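Local coordinates for protein SAM-dependent O-methyltransferase (Leptospira interrogans, PDB 2HNK) that probably transfers a methyl group from S-adenosylmethionine to a hydroxyl oxygen of its substrate, and is seen here with the product S-adenosyl-L-homocysteine bound, at residues A79-V93 with L110-T124. Numbering follows the deposited sequence.
Sequences ASALPEDGKILCCDV and LENKIFLKLGSALET. With SAH (S-adenosyl-L-homocysteine), chain O.
Ile-88 and Ile-114 lie side by side and point the same way, with Ile-88 CG2 3.9 Å from Ile-114 CG1. The CD1 end of Ile-114 reaches on to Ala-79 CB in the last turn of helix 73-81. Trp-105 of helix 95-107 also packs on Ile-114. On the other face of the sheet, Leu-89 CG stands anti to the backbone N (chi1 170°), which carries CD1 across to Phe-115 CB at 3.8 Å. The Phe-115 ring edge comes near Ile-88 O, and the aliphatic chain of Lys-87 crosses the ring obliquely. Phe-141 packs on Lys-87, Leu-89 and the Phe-115 ring. Further along, Cys-91 SG meets Thr-124 CG2 at 3.8 Å.

Strands 87-92 and 114-118 are parallel neighbours, at 21° to each other. Backbone bonds join Ile-88 N to Lys-113 O, Phe-115 N to Ile-88 O, Cys-90 N to Phe-115 O (2.7 Å, nearly straight) and Lys-117 N to Cys-90 O. Asp-92 N lies 3.6 Å from Lys-117 O. Gly-119 N to Asp-92 O closes the series, more bent.

At one end, Lys-113 bends at chi3 and runs alongside the turn 83-86, with CG near Gly-86 O and CE near Pro-83 O. Its NZ donates to Ala-79 O (3.0 Å), nearly in line with the carbonyl, and to Leu-82 O (3.1 Å) from above the carbonyl plane. At the other end, Asp-92 takes both ribose hydroxyls of the bound product: O2' on OD1 and O3' on OD2. Ala-121 N donates to adenine N1 at 3.2 Å.

These are the two strands of a Rossmann-like beta-alpha-beta unit, joined by helix 95-107; Asp-92 ends the first. The Lys-113 ammonium satisfies two carbonyls at the helix C-terminal end, where its charge probably suits the local dipole. Amides of Thr-69, Phe-70 and Ser-94 hold the Asp-92 carboxylate in place to accept the ribose hydroxyls.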
loop_
_atom_site.group_PDB
_atom_site.type_symbol
_atom_site.label_atom_id
_atom_site.label_comp_id
_atom_site.label_asym_id
_atom_site.label_seq_id
_atom_site.Cartn_x
_atom_site.Cartn_y
_atom_site.Cartn_z
ATOM N N ALA C 79 5.900 -6.438 -13.810
ATOM C CA ALA C 79 7.080 -6.531 -14.674
ATOM C C ALA C 79 7.692 -5.172 -14.979
ATOM O O ALA C 79 8.916 -5.038 -14.954
ATOM C CB ALA C 79 6.777 -7.305 -15.971
ATOM N N SER C 80 6.852 -4.170 -15.248
ATOM C CA SER C 80 7.354 -2.814 -15.475
ATOM C C SER C 80 7.799 -2.087 -14.207
ATOM O O SER C 80 8.614 -1.173 -14.286
ATOM C CB SER C 80 6.374 -1.953 -16.277
ATOM O OG SER C 80 5.038 -2.262 -15.976
ATOM N N ALA C 81 7.273 -2.490 -13.048
ATOM C CA ALA C 81 7.673 -1.884 -11.770
ATOM C C ALA C 81 9.008 -2.414 -11.262
ATOM O O ALA C 81 9.743 -1.680 -10.607
ATOM C CB ALA C 81 6.601 -2.080 -10.711
ATOM N N LEU C 82 9.298 -3.690 -11.538
ATOM C CA LEU C 82 10.560 -4.318 -11.140
ATOM C C LEU C 82 11.774 -3.551 -11.657
ATOM O O LEU C 82 11.700 -2.915 -12.710
ATOM C CB LEU C 82 10.626 -5.773 -11.624
ATOM C CG LEU C 82 9.806 -6.822 -10.857
ATOM C CD1 LEU C 82 9.600 -8.057 -11.714
ATOM C CD2 LEU C 82 10.442 -7.192 -9.529
ATOM N N PRO C 83 12.902 -3.604 -10.918
ATOM C CA PRO C 83 14.132 -2.989 -11.444
ATOM C C PRO C 83 14.644 -3.825 -12.618
ATOM O O PRO C 83 14.148 -4.933 -12.828
ATOM C CB PRO C 83 15.094 -3.059 -10.252
ATOM C CG PRO C 83 14.606 -4.206 -9.438
ATOM C CD PRO C 83 13.116 -4.225 -9.595
ATOM N N GLU C 84 15.623 -3.328 -13.373
ATOM C CA GLU C 84 16.043 -4.043 -14.585
ATOM C C GLU C 84 16.595 -5.444 -14.306
ATOM O O GLU C 84 16.615 -6.297 -15.196
ATOM C CB GLU C 84 16.990 -3.206 -15.464
ATOM C CG GLU C 84 18.377 -2.914 -14.891
ATOM C CD GLU C 84 19.313 -2.270 -15.925
ATOM O OE1 GLU C 84 18.906 -2.124 -17.111
ATOM O OE2 GLU C 84 20.462 -1.915 -15.554
ATOM N N ASP C 85 17.005 -5.682 -13.063
ATOM C CA ASP C 85 17.433 -7.015 -12.623
ATOM C C ASP C 85 16.355 -7.761 -11.807
ATOM O O ASP C 85 16.644 -8.761 -11.156
ATOM C CB ASP C 85 18.741 -6.917 -11.824
ATOM C CG ASP C 85 18.599 -6.098 -10.543
ATOM O OD1 ASP C 85 17.670 -5.269 -10.450
ATOM O OD2 ASP C 85 19.432 -6.283 -9.625
ATOM N N GLY C 86 15.121 -7.264 -11.852
ATOM C CA GLY C 86 14.012 -7.874 -11.132
ATOM C C GLY C 86 13.270 -8.827 -12.043
ATOM O O GLY C 86 13.165 -8.586 -13.259
ATOM N N LYS C 87 12.749 -9.910 -11.464
ATOM C CA LYS C 87 12.072 -10.949 -12.243
ATOM C C LYS C 87 10.766 -11.442 -11.605
ATOM O O LYS C 87 10.638 -11.452 -10.386
ATOM C CB LYS C 87 13.027 -12.119 -12.474
ATOM C CG LYS C 87 14.257 -11.742 -13.293
ATOM C CD LYS C 87 15.383 -12.740 -13.080
ATOM C CE LYS C 87 16.650 -12.262 -13.769
ATOM N NZ LYS C 87 17.635 -13.375 -13.899
ATOM N N ILE C 88 9.814 -11.854 -12.445
ATOM C CA ILE C 88 8.523 -12.400 -11.981
ATOM C C ILE C 88 8.211 -13.771 -12.601
ATOM O O ILE C 88 8.335 -13.953 -13.812
ATOM C CB ILE C 88 7.334 -11.392 -12.215
ATOM C CG1 ILE C 88 5.983 -12.020 -11.833
ATOM C CG2 ILE C 88 7.317 -10.860 -13.642
ATOM C CD1 ILE C 88 4.798 -11.055 -11.856
ATOM N N LEU C 89 7.829 -14.731 -11.762
ATOM C CA LEU C 89 7.249 -15.987 -12.231
ATOM C C LEU C 89 5.719 -15.941 -12.177
ATOM O O LEU C 89 5.135 -15.629 -11.138
ATOM C CB LEU C 89 7.770 -17.181 -11.415
ATOM C CG LEU C 89 7.095 -18.547 -11.620
ATOM C CD1 LEU C 89 7.309 -19.087 -13.020
ATOM C CD2 LEU C 89 7.586 -19.565 -10.603
ATOM N N CYS C 90 5.094 -16.263 -13.308
ATOM C CA CYS C 90 3.644 -16.322 -13.437
ATOM C C CYS C 90 3.152 -17.758 -13.523
ATOM O O CYS C 90 3.657 -18.546 -14.320
ATOM C CB CYS C 90 3.207 -15.576 -14.693
ATOM S SG CYS C 90 3.498 -13.823 -14.619
ATOM N N CYS C 91 2.162 -18.085 -12.698
ATOM C CA CYS C 91 1.580 -19.424 -12.647
ATOM C C CYS C 91 0.132 -19.341 -13.078
ATOM O O CYS C 91 -0.653 -18.581 -12.496
ATOM C CB CYS C 91 1.612 -19.987 -11.224
ATOM S SG CYS C 91 3.207 -19.943 -10.415
ATOM N N ASP C 92 -0.218 -20.125 -14.092
ATOM C CA ASP C 92 -1.578 -20.168 -14.603
ATOM C C ASP C 92 -1.817 -21.532 -15.229
ATOM O O ASP C 92 -0.878 -22.180 -15.706
ATOM C CB ASP C 92 -1.797 -19.059 -15.636
ATOM C CG ASP C 92 -3.259 -18.629 -15.744
ATOM O OD1 ASP C 92 -4.048 -19.314 -16.428
ATOM O OD2 ASP C 92 -3.622 -17.591 -15.158
ATOM N N VAL C 93 -3.073 -21.966 -15.213
ATOM C CA VAL C 93 -3.474 -23.222 -15.841
ATOM C C VAL C 93 -3.767 -23.084 -17.333
ATOM O O VAL C 93 -3.854 -24.092 -18.037
ATOM C CB VAL C 93 -4.730 -23.825 -15.159
ATOM C CG1 VAL C 93 -4.377 -24.377 -13.794
ATOM C CG2 VAL C 93 -5.861 -22.792 -15.061
ATOM N N LEU C 110 8.943 -6.743 -22.217
ATOM C CA LEU C 110 9.155 -7.149 -20.822
ATOM C C LEU C 110 9.413 -8.645 -20.621
ATOM O O LEU C 110 9.626 -9.090 -19.489
ATOM C CB LEU C 110 7.950 -6.726 -19.961
ATOM C CG LEU C 110 7.694 -5.219 -19.806
ATOM C CD1 LEU C 110 6.257 -4.957 -19.368
ATOM C CD2 LEU C 110 8.693 -4.586 -18.842
ATOM N N GLU C 111 9.394 -9.416 -21.708
ATOM C CA GLU C 111 9.544 -10.875 -21.635
ATOM C C GLU C 111 10.788 -11.359 -20.906
ATOM O O GLU C 111 10.744 -12.375 -20.202
ATOM C CB GLU C 111 9.510 -11.490 -23.021
ATOM C CG GLU C 111 8.119 -11.573 -23.613
ATOM C CD GLU C 111 8.144 -12.118 -25.015
ATOM O OE1 GLU C 111 7.657 -13.251 -25.218
ATOM O OE2 GLU C 111 8.675 -11.421 -25.902
ATOM N N ASN C 112 11.889 -10.631 -21.076
ATOM C CA ASN C 112 13.147 -10.977 -20.423
ATOM C C ASN C 112 12.995 -11.097 -18.902
ATOM O O ASN C 112 13.633 -11.940 -18.267
ATOM C CB ASN C 112 14.262 -9.997 -20.821
ATOM C CG ASN C 112 14.110 -8.619 -20.182
ATOM O OD1 ASN C 112 14.838 -8.288 -19.245
ATOM N ND2 ASN C 112 13.177 -7.811 -20.683
ATOM N N LYS C 113 12.097 -10.287 -18.345
ATOM C CA LYS C 113 11.839 -10.240 -16.896
ATOM C C LYS C 113 10.850 -11.297 -16.423
ATOM O O LYS C 113 10.696 -11.495 -15.225
ATOM C CB LYS C 113 11.299 -8.857 -16.513
ATOM C CG LYS C 113 12.354 -7.760 -16.441
ATOM C CD LYS C 113 11.712 -6.374 -16.501
ATOM C CE LYS C 113 12.309 -5.449 -15.465
ATOM N NZ LYS C 113 11.713 -4.083 -15.541
ATOM N N ILE C 114 10.178 -11.968 -17.360
ATOM C CA ILE C 114 9.016 -12.801 -17.035
ATOM C C ILE C 114 9.241 -14.288 -17.293
ATOM O O ILE C 114 9.751 -14.669 -18.351
ATOM C CB ILE C 114 7.755 -12.327 -17.801
ATOM C CG1 ILE C 114 7.475 -10.850 -17.511
ATOM C CG2 ILE C 114 6.548 -13.177 -17.446
ATOM C CD1 ILE C 114 6.448 -10.234 -18.418
ATOM N N PHE C 115 8.834 -15.105 -16.316
ATOM C CA PHE C 115 8.926 -16.562 -16.354
ATOM C C PHE C 115 7.523 -17.161 -16.264
ATOM O O PHE C 115 6.712 -16.743 -15.441
ATOM C CB PHE C 115 9.756 -17.073 -15.172
ATOM C CG PHE C 115 11.190 -16.610 -15.180
ATOM C CD1 PHE C 115 11.514 -15.263 -14.992
ATOM C CD2 PHE C 115 12.224 -17.529 -15.347
ATOM C CE1 PHE C 115 12.836 -14.841 -14.998
ATOM C CE2 PHE C 115 13.555 -17.115 -15.339
ATOM C CZ PHE C 115 13.862 -15.775 -15.167
ATOM N N LEU C 116 7.234 -18.148 -17.094
ATOM C CA LEU C 116 5.907 -18.751 -17.098
ATOM C C LEU C 116 5.975 -20.251 -16.836
ATOM O O LEU C 116 6.802 -20.957 -17.414
ATOM C CB LEU C 116 5.193 -18.463 -18.424
ATOM C CG LEU C 116 3.765 -18.979 -18.657
ATOM C CD1 LEU C 116 2.757 -18.334 -17.730
ATOM C CD2 LEU C 116 3.370 -18.743 -20.097
ATOM N N LYS C 117 5.114 -20.714 -15.938
ATOM C CA LYS C 117 4.909 -22.125 -15.714
ATOM C C LYS C 117 3.416 -22.436 -15.750
ATOM O O LYS C 117 2.671 -22.084 -14.832
ATOM C CB LYS C 117 5.521 -22.578 -14.386
ATOM C CG LYS C 117 5.556 -24.107 -14.203
ATOM C CD LYS C 117 6.225 -24.809 -15.387
ATOM C CE LYS C 117 6.173 -26.329 -15.252
ATOM N NZ LYS C 117 4.787 -26.841 -15.359
ATOM N N LEU C 118 3.003 -23.096 -16.831
ATOM C CA LEU C 118 1.640 -23.574 -16.995
ATOM C C LEU C 118 1.450 -24.858 -16.215
ATOM O O LEU C 118 2.372 -25.666 -16.093
ATOM C CB LEU C 118 1.324 -23.820 -18.473
ATOM C CG LEU C 118 1.344 -22.611 -19.417
ATOM C CD1 LEU C 118 1.362 -23.087 -20.864
ATOM C CD2 LEU C 118 0.165 -21.638 -19.165
ATOM N N GLY C 119 0.241 -25.040 -15.700
ATOM C CA GLY C 119 -0.094 -26.191 -14.884
ATOM C C GLY C 119 -0.737 -25.726 -13.598
ATOM O O GLY C 119 -0.964 -24.528 -13.417
ATOM N N SER C 120 -1.023 -26.682 -12.716
ATOM C CA SER C 120 -1.574 -26.432 -11.387
ATOM C C SER C 120 -0.584 -25.682 -10.493
ATOM O O SER C 120 0.575 -26.091 -10.365
ATOM C CB SER C 120 -1.976 -27.769 -10.748
ATOM O OG SER C 120 -1.656 -27.813 -9.362
ATOM N N ALA C 121 -1.043 -24.591 -9.875
ATOM C CA ALA C 121 -0.166 -23.746 -9.060
ATOM C C ALA C 121 0.252 -24.412 -7.749
ATOM O O ALA C 121 1.384 -24.225 -7.294
ATOM C CB ALA C 121 -0.786 -22.395 -8.802
ATOM N N LEU C 122 -0.641 -25.199 -7.150
ATOM C CA LEU C 122 -0.250 -26.008 -5.986
ATOM C C LEU C 122 1.000 -26.842 -6.289
ATOM O O LEU C 122 1.943 -26.858 -5.501
ATOM C CB LEU C 122 -1.402 -26.895 -5.501
ATOM C CG LEU C 122 -2.615 -26.200 -4.855
ATOM C CD1 LEU C 122 -3.736 -27.205 -4.598
ATOM C CD2 LEU C 122 -2.251 -25.479 -3.566
ATOM N N GLU C 123 1.006 -27.498 -7.448
ATOM C CA GLU C 123 2.148 -28.270 -7.924
ATOM C C GLU C 123 3.366 -27.421 -8.230
ATOM O O GLU C 123 4.479 -27.762 -7.830
ATOM C CB GLU C 123 1.786 -28.991 -9.208
ATOM C CG GLU C 123 1.182 -30.350 -9.029
ATOM C CD GLU C 123 1.183 -31.095 -10.339
ATOM O OE1 GLU C 123 0.077 -31.391 -10.859
ATOM O OE2 GLU C 123 2.301 -31.346 -10.863
ATOM N N THR C 124 3.156 -26.329 -8.964
ATOM C CA THR C 124 4.241 -25.449 -9.358
ATOM C C THR C 124 4.974 -24.934 -8.123
ATOM O O THR C 124 6.210 -24.878 -8.093
ATOM C CB THR C 124 3.727 -24.293 -10.227
ATOM O OG1 THR C 124 3.148 -24.828 -11.429
ATOM C CG2 THR C 124 4.861 -23.336 -10.594
HETATM N N SAH O . -4.075 -11.520 -12.336
HETATM C CA SAH O . -5.050 -11.527 -13.470
HETATM C CB SAH O . -6.392 -12.093 -13.005
HETATM C CG SAH O . -6.335 -13.560 -12.569
HETATM S SD SAH O . -7.894 -14.381 -12.963
HETATM C C SAH O . -5.226 -10.157 -14.147
HETATM O O SAH O . -5.906 -10.035 -15.171
HETATM O OXT SAH O . -4.697 -9.143 -13.696
HETATM C "C5'" SAH O . -7.380 -15.999 -12.329
HETATM C "C4'" SAH O . -6.510 -16.825 -13.271
HETATM O "O4'" SAH O . -5.985 -17.921 -12.550
HETATM C "C3'" SAH O . -7.282 -17.399 -14.448
HETATM O "O3'" SAH O . -6.612 -17.048 -15.636
HETATM C "C2'" SAH O . -7.249 -18.905 -14.282
HETATM O "O2'" SAH O . -6.994 -19.538 -15.519
HETATM C "C1'" SAH O . -6.095 -19.111 -13.307
HETATM N N9 SAH O . -6.250 -20.298 -12.436
HETATM C C8 SAH O . -7.407 -20.903 -11.998
HETATM N N7 SAH O . -7.076 -21.970 -11.228
HETATM C C5 SAH O . -5.725 -22.054 -11.162
HETATM C C6 SAH O . -4.853 -22.936 -10.524
HETATM N N6 SAH O . -5.314 -23.947 -9.797
HETATM N N1 SAH O . -3.487 -22.762 -10.654
HETATM C C2 SAH O . -2.981 -21.717 -11.406
HETATM N N3 SAH O . -3.849 -20.845 -12.036
HETATM C C4 SAH O . -5.196 -21.011 -11.921
#